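Local structure of type I modular polyketide synthase (Streptomyces albus subsp. albus, 6IYR) at residues D381-L386 / G392-A397; T385-G390 / A416-Q421. The protein probably loads an extender acyl unit, from malonyl-coenzyme A or a related thioester, onto the acyl carrier protein of module 8 of the salinomycin polyketide synthase. All blocks are in the same frame, centred on the assembly; numbering follows the deposited sequence.

In the fold
Contacts 1 and 2 are neighbours, with centres about 6 Å apart, and both start from helix 379-388. Along the chain come this helix, strand 393-396, helix 404-414 and strand 419-421. Contact 1 joins the helix to strand 393-396. Contact 2 joins its C-terminal end to the segment leading into strand 419-421. The two strands lie side by side in a parallel sheet of four within the acyl transferase domain. The contacts share T385 and L386 and also touch each other: F394 CE1 lies 3.5 Å from L387 CD1. Together they lay the helix over strand 393-396 and the loop that enters edge strand 419-421. Both are packing contacts of the domain's alpha/beta core.

Contact 1 of 2, residues D381-L386 / G392-A397; sequences DAVRTL and GAFVEA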
loop_
_atom_site.group_PDB
_atom_site.type_symbol
_atom_site.label_atom_id
_atom_site.label_comp_id
_atom_site.label_asym_id
_atom_site.label_seq_id
_atom_site.Cartn_x
_atom_site.Cartn_y
_atom_site.Cartn_z
ATOM N N ASP A 381 14.124 2.416 8.444
ATOM C CA ASP A 381 14.328 3.428 9.437
ATOM C C ASP A 381 13.026 4.093 9.815
ATOM O O ASP A 381 12.754 4.294 10.969
ATOM C CB ASP A 381 15.203 4.480 8.811
ATOM C CG ASP A 381 16.362 4.809 9.644
ATOM O OD1 ASP A 381 17.479 4.483 9.212
ATOM O OD2 ASP A 381 16.152 5.393 10.721
ATOM N N ALA A 382 12.221 4.412 8.823
ATOM C CA ALA A 382 10.950 5.030 9.063
ATOM C C ALA A 382 10.041 4.100 9.843
ATOM O O ALA A 382 9.398 4.509 10.782
ATOM C CB ALA A 382 10.308 5.401 7.758
ATOM N N VAL A 383 10.028 2.830 9.472
ATOM C CA VAL A 383 9.191 1.874 10.156
ATOM C C VAL A 383 9.600 1.742 11.617
ATOM O O VAL A 383 8.762 1.713 12.488
ATOM C CB VAL A 383 9.190 0.502 9.463
ATOM C CG1 VAL A 383 8.471 -0.517 10.321
ATOM C CG2 VAL A 383 8.547 0.595 8.099
ATOM N N ARG A 384 10.897 1.709 11.868
ATOM C CA ARG A 384 11.406 1.606 13.217
ATOM C C ARG A 384 10.989 2.827 14.025
ATOM O O ARG A 384 10.617 2.709 15.160
ATOM C CB ARG A 384 12.915 1.430 13.216
ATOM C CG ARG A 384 13.357 0.012 12.910
ATOM C CD ARG A 384 14.858 -0.126 12.889
ATOM N NE ARG A 384 15.259 -1.489 12.589
ATOM C CZ ARG A 384 15.499 -2.403 13.511
ATOM N NH1 ARG A 384 15.853 -3.621 13.164
ATOM N NH2 ARG A 384 15.383 -2.093 14.783
ATOM N N THR A 385 11.051 3.993 13.415
ATOM C CA THR A 385 10.630 5.216 14.066
ATOM C C THR A 385 9.163 5.116 14.490
ATOM O O THR A 385 8.821 5.425 15.635
ATOM C CB THR A 385 10.826 6.381 13.113
ATOM O OG1 THR A 385 12.228 6.608 13.017
ATOM C CG2 THR A 385 10.164 7.654 13.602
ATOM N N LEU A 386 8.313 4.611 13.597
ATOM C CA LEU A 386 6.883 4.542 13.892
ATOM C C LEU A 386 6.544 3.496 14.951
ATOM O O LEU A 386 5.724 3.726 15.844
ATOM C CB LEU A 386 6.068 4.327 12.620
ATOM C CG LEU A 386 6.240 5.505 11.677
ATOM C CD1 LEU A 386 5.675 5.258 10.302
ATOM C CD2 LEU A 386 5.569 6.736 12.239
ATOM N N GLY A 392 0.585 0.665 15.711
ATOM C CA GLY A 392 0.321 -0.772 15.823
ATOM C C GLY A 392 -0.095 -1.411 14.517
ATOM O O GLY A 392 -0.160 -2.634 14.411
ATOM N N ALA A 393 -0.482 -0.586 13.548
ATOM C CA ALA A 393 -0.973 -1.110 12.286
ATOM C C ALA A 393 -0.457 -0.334 11.088
ATOM O O ALA A 393 -0.477 0.893 11.077
ATOM C CB ALA A 393 -2.491 -1.143 12.247
ATOM N N PHE A 394 0.017 -1.091 10.101
ATOM C CA PHE A 394 0.463 -0.557 8.836
ATOM C C PHE A 394 -0.374 -1.072 7.689
ATOM O O PHE A 394 -0.466 -2.287 7.446
ATOM C CB PHE A 394 1.922 -0.969 8.610
ATOM C CG PHE A 394 2.856 -0.363 9.596
ATOM C CD1 PHE A 394 2.984 -0.897 10.847
ATOM C CD2 PHE A 394 3.606 0.765 9.272
ATOM C CE1 PHE A 394 3.805 -0.302 11.790
ATOM C CE2 PHE A 394 4.513 1.285 10.173
ATOM C CZ PHE A 394 4.570 0.797 11.444
ATOM N N VAL A 395 -0.893 -0.149 6.915
ATOM C CA VAL A 395 -1.776 -0.489 5.807
ATOM C C VAL A 395 -1.160 -0.029 4.511
ATOM O O VAL A 395 -1.008 1.167 4.262
ATOM C CB VAL A 395 -3.169 0.135 5.982
ATOM C CG1 VAL A 395 -4.025 -0.007 4.753
ATOM C CG2 VAL A 395 -3.894 -0.525 7.146
ATOM N N GLU A 396 -0.893 -0.993 3.623
ATOM C CA GLU A 396 -0.379 -0.639 2.305
ATOM C C GLU A 396 -1.505 -0.355 1.360
ATOM O O GLU A 396 -2.330 -1.210 1.100
ATOM C CB GLU A 396 0.557 -1.741 1.773
ATOM C CG GLU A 396 1.448 -1.312 0.602
ATOM C CD GLU A 396 2.290 -2.453 0.089
ATOM O OE1 GLU A 396 3.084 -2.982 0.885
ATOM O OE2 GLU A 396 2.120 -2.839 -1.082
ATOM N N ALA A 397 -1.586 0.896 0.922
ATOM C CA ALA A 397 -2.603 1.349 0.013
ATOM C C ALA A 397 -2.207 1.072 -1.419
ATOM O O ALA A 397 -2.095 2.012 -2.203
ATOM C CB ALA A 397 -2.802 2.848 0.151
#
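L386 and V383 of helix 379-388 meet F394 of strand 393-396 in a buried, purely apolar helix-on-sheet contact. It sits in the acyl transferase domain, where the helix covers part of a parallel sheet. F394 has the most surface buried here. Its CB points toward the helix, and CG stands anti to the carbonyl carbon (chi1 -65°). Together these put CZ and CE2 nearest the helix. The phenylalanine side chain covers about half of the backbone separation, and L386 and V383 come from the helix to meet it.

The far end of the ring does the touching. F394 CZ is 4.0 Å from L386 CB, at the root of the leucine side chain. One branch of the leucine also reaches the ring, with L386 CD1 4.1 Å from F394 CE2. V383 comes from one turn earlier in the helix. Its CG1 lies 4.3 Å from F394 CZ, a looser approach. Neither partner lies squarely over the ring face or at its edge.

Within the helix, T385 OG1 bonds to D381 O at 3.1 Å, with T385 N on the opposite face of that carbonyl.

The helix precedes strand 393-396. A beta-alpha-beta crossover through helix 404-414 then joins this strand to its parallel neighbour 419-421. Both helices reach F394, the second through V407, and T410 of that helix meets V383. V129 of the neighbouring strand touches both L386 and F394.

No hydrogen bond or salt bridge links the two segments. Helix and strand are therefore held here by shape and by the burial of hydrocarbon, with side chains from both meeting midway.

Contact 2 of 2, residues T385-G390 / A416-Q421; sequences TLLDRG and APAVTQ
L387 packs against A416 and A418, so one leucine near the C-terminal end of helix 379-388 meets two alanines just before strand 419-421. This is where crossover helix 404-414 leads into the edge strand of the parallel sheet. L387 has the most surface buried. Its CB does not point straight at the other segment, but CG and one methyl, CD1, reach across. CG of L387 lies 3.9 Å from A416 CB. CD1 of L387 makes an equally close approach to A418 CB, also at 3.9 Å. Both alanine methyls point toward the helix. A chi2 near 15° leaves CD1 of the leucine close to eclipsing CA. This off-staggered shape goes with CG on A416 and CD1 on A418 at once.

The helix stops close by. G390, with positive phi, is the C' residue of a Schellman motif, in which G390 N bonds to L387 O at 2.8 Å and H391 N bonds to L386 O. The chain then turns toward strand 393-396, whose F394 also touches L387.

The contact is small, partly buried and wholly apolar. Its chemistry implies close packing of a branched side chain on two small methyl groups, without a directional bond to fix their relative position.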
loop_
_atom_site.group_PDB
_atom_site.type_symbol
_atom_site.label_atom_id
_atom_site.label_comp_id
_atom_site.label_asym_id
_atom_site.label_seq_id
_atom_site.Cartn_x
_atom_site.Cartn_y
_atom_site.Cartn_z
ATOM N N THR A 385 11.051 3.993 13.415
ATOM C CA THR A 385 10.630 5.216 14.066
ATOM C C THR A 385 9.163 5.116 14.490
ATOM O O THR A 385 8.821 5.425 15.635
ATOM C CB THR A 385 10.826 6.381 13.113
ATOM O OG1 THR A 385 12.228 6.608 13.017
ATOM C CG2 THR A 385 10.164 7.654 13.602
ATOM N N LEU A 386 8.313 4.611 13.597
ATOM C CA LEU A 386 6.883 4.542 13.892
ATOM C C LEU A 386 6.544 3.496 14.951
ATOM O O LEU A 386 5.724 3.726 15.844
ATOM C CB LEU A 386 6.068 4.327 12.620
ATOM C CG LEU A 386 6.240 5.505 11.677
ATOM C CD1 LEU A 386 5.675 5.258 10.302
ATOM C CD2 LEU A 386 5.569 6.736 12.239
ATOM N N LEU A 387 7.265 2.399 14.904
ATOM C CA LEU A 387 7.111 1.338 15.860
ATOM C C LEU A 387 7.458 1.869 17.236
ATOM O O LEU A 387 6.724 1.651 18.199
ATOM C CB LEU A 387 8.053 0.208 15.500
ATOM C CG LEU A 387 7.450 -1.066 14.919
ATOM C CD1 LEU A 387 6.017 -0.988 14.410
ATOM C CD2 LEU A 387 8.407 -1.703 13.949
ATOM N N ASP A 388 8.574 2.579 17.329
ATOM C CA ASP A 388 8.985 3.176 18.599
ATOM C C ASP A 388 8.003 4.214 19.139
ATOM O O ASP A 388 7.854 4.367 20.325
ATOM C CB ASP A 388 10.364 3.807 18.490
ATOM C CG ASP A 388 11.195 3.524 19.710
ATOM O OD1 ASP A 388 11.543 2.342 19.911
ATOM O OD2 ASP A 388 11.272 4.396 20.588
ATOM N N ARG A 389 7.284 4.871 18.255
ATOM C CA ARG A 389 6.214 5.744 18.657
ATOM C C ARG A 389 4.884 5.029 18.904
ATOM O O ARG A 389 3.884 5.678 19.178
ATOM C CB ARG A 389 6.078 6.879 17.645
ATOM C CG ARG A 389 7.339 7.752 17.649
ATOM C CD ARG A 389 7.420 8.605 16.417
ATOM N NE ARG A 389 6.295 9.529 16.315
ATOM C CZ ARG A 389 6.295 10.749 16.856
ATOM N NH1 ARG A 389 7.362 11.154 17.511
ATOM N NH2 ARG A 389 5.248 11.569 16.742
ATOM N N GLY A 390 4.888 3.695 18.938
ATOM C CA GLY A 390 3.684 2.952 19.333
ATOM C C GLY A 390 2.628 2.725 18.272
ATOM O O GLY A 390 1.534 2.302 18.588
ATOM N N ALA A 416 7.820 -5.931 18.091
ATOM C CA ALA A 416 6.678 -5.079 18.413
ATOM C C ALA A 416 5.383 -5.840 18.171
ATOM O O ALA A 416 5.321 -6.736 17.338
ATOM C CB ALA A 416 6.709 -3.820 17.563
ATOM N N PRO A 417 4.344 -5.507 18.920
ATOM C CA PRO A 417 3.023 -6.010 18.610
ATOM C C PRO A 417 2.357 -5.075 17.619
ATOM O O PRO A 417 1.866 -4.012 18.003
ATOM C CB PRO A 417 2.312 -5.904 19.946
ATOM C CG PRO A 417 2.940 -4.703 20.594
ATOM C CD PRO A 417 4.282 -4.456 19.940
ATOM N N ALA A 418 2.547 -5.367 16.356
ATOM C CA ALA A 418 2.012 -4.563 15.291
ATOM C C ALA A 418 1.741 -5.458 14.114
ATOM O O ALA A 418 2.302 -6.526 14.007
ATOM C CB ALA A 418 2.982 -3.464 14.920
ATOM N N VAL A 419 0.877 -5.011 13.228
ATOM C CA VAL A 419 0.532 -5.796 12.066
ATOM C C VAL A 419 0.676 -5.011 10.765
ATOM O O VAL A 419 0.632 -3.801 10.762
ATOM C CB VAL A 419 -0.905 -6.338 12.168
ATOM C CG1 VAL A 419 -1.038 -7.259 13.354
ATOM C CG2 VAL A 419 -1.898 -5.204 12.284
ATOM N N THR A 420 0.875 -5.732 9.673
ATOM C CA THR A 420 0.988 -5.155 8.354
ATOM C C THR A 420 0.021 -5.814 7.428
ATOM O O THR A 420 -0.161 -7.012 7.490
ATOM C CB THR A 420 2.317 -5.472 7.671
ATOM O OG1 THR A 420 3.290 -5.873 8.625
ATOM C CG2 THR A 420 2.783 -4.306 6.878
ATOM N N GLN A 421 -0.567 -5.031 6.547
ATOM C CA GLN A 421 -1.465 -5.564 5.570
ATOM C C GLN A 421 -1.583 -4.707 4.326
ATOM O O GLN A 421 -1.204 -3.565 4.311
ATOM C CB GLN A 421 -2.825 -5.799 6.170
ATOM C CG GLN A 421 -3.627 -4.558 6.388
ATOM C CD GLN A 421 -5.071 -4.899 6.504
ATOM O OE1 GLN A 421 -5.784 -4.896 5.525
ATOM N NE2 GLN A 421 -5.496 -5.242 7.689
#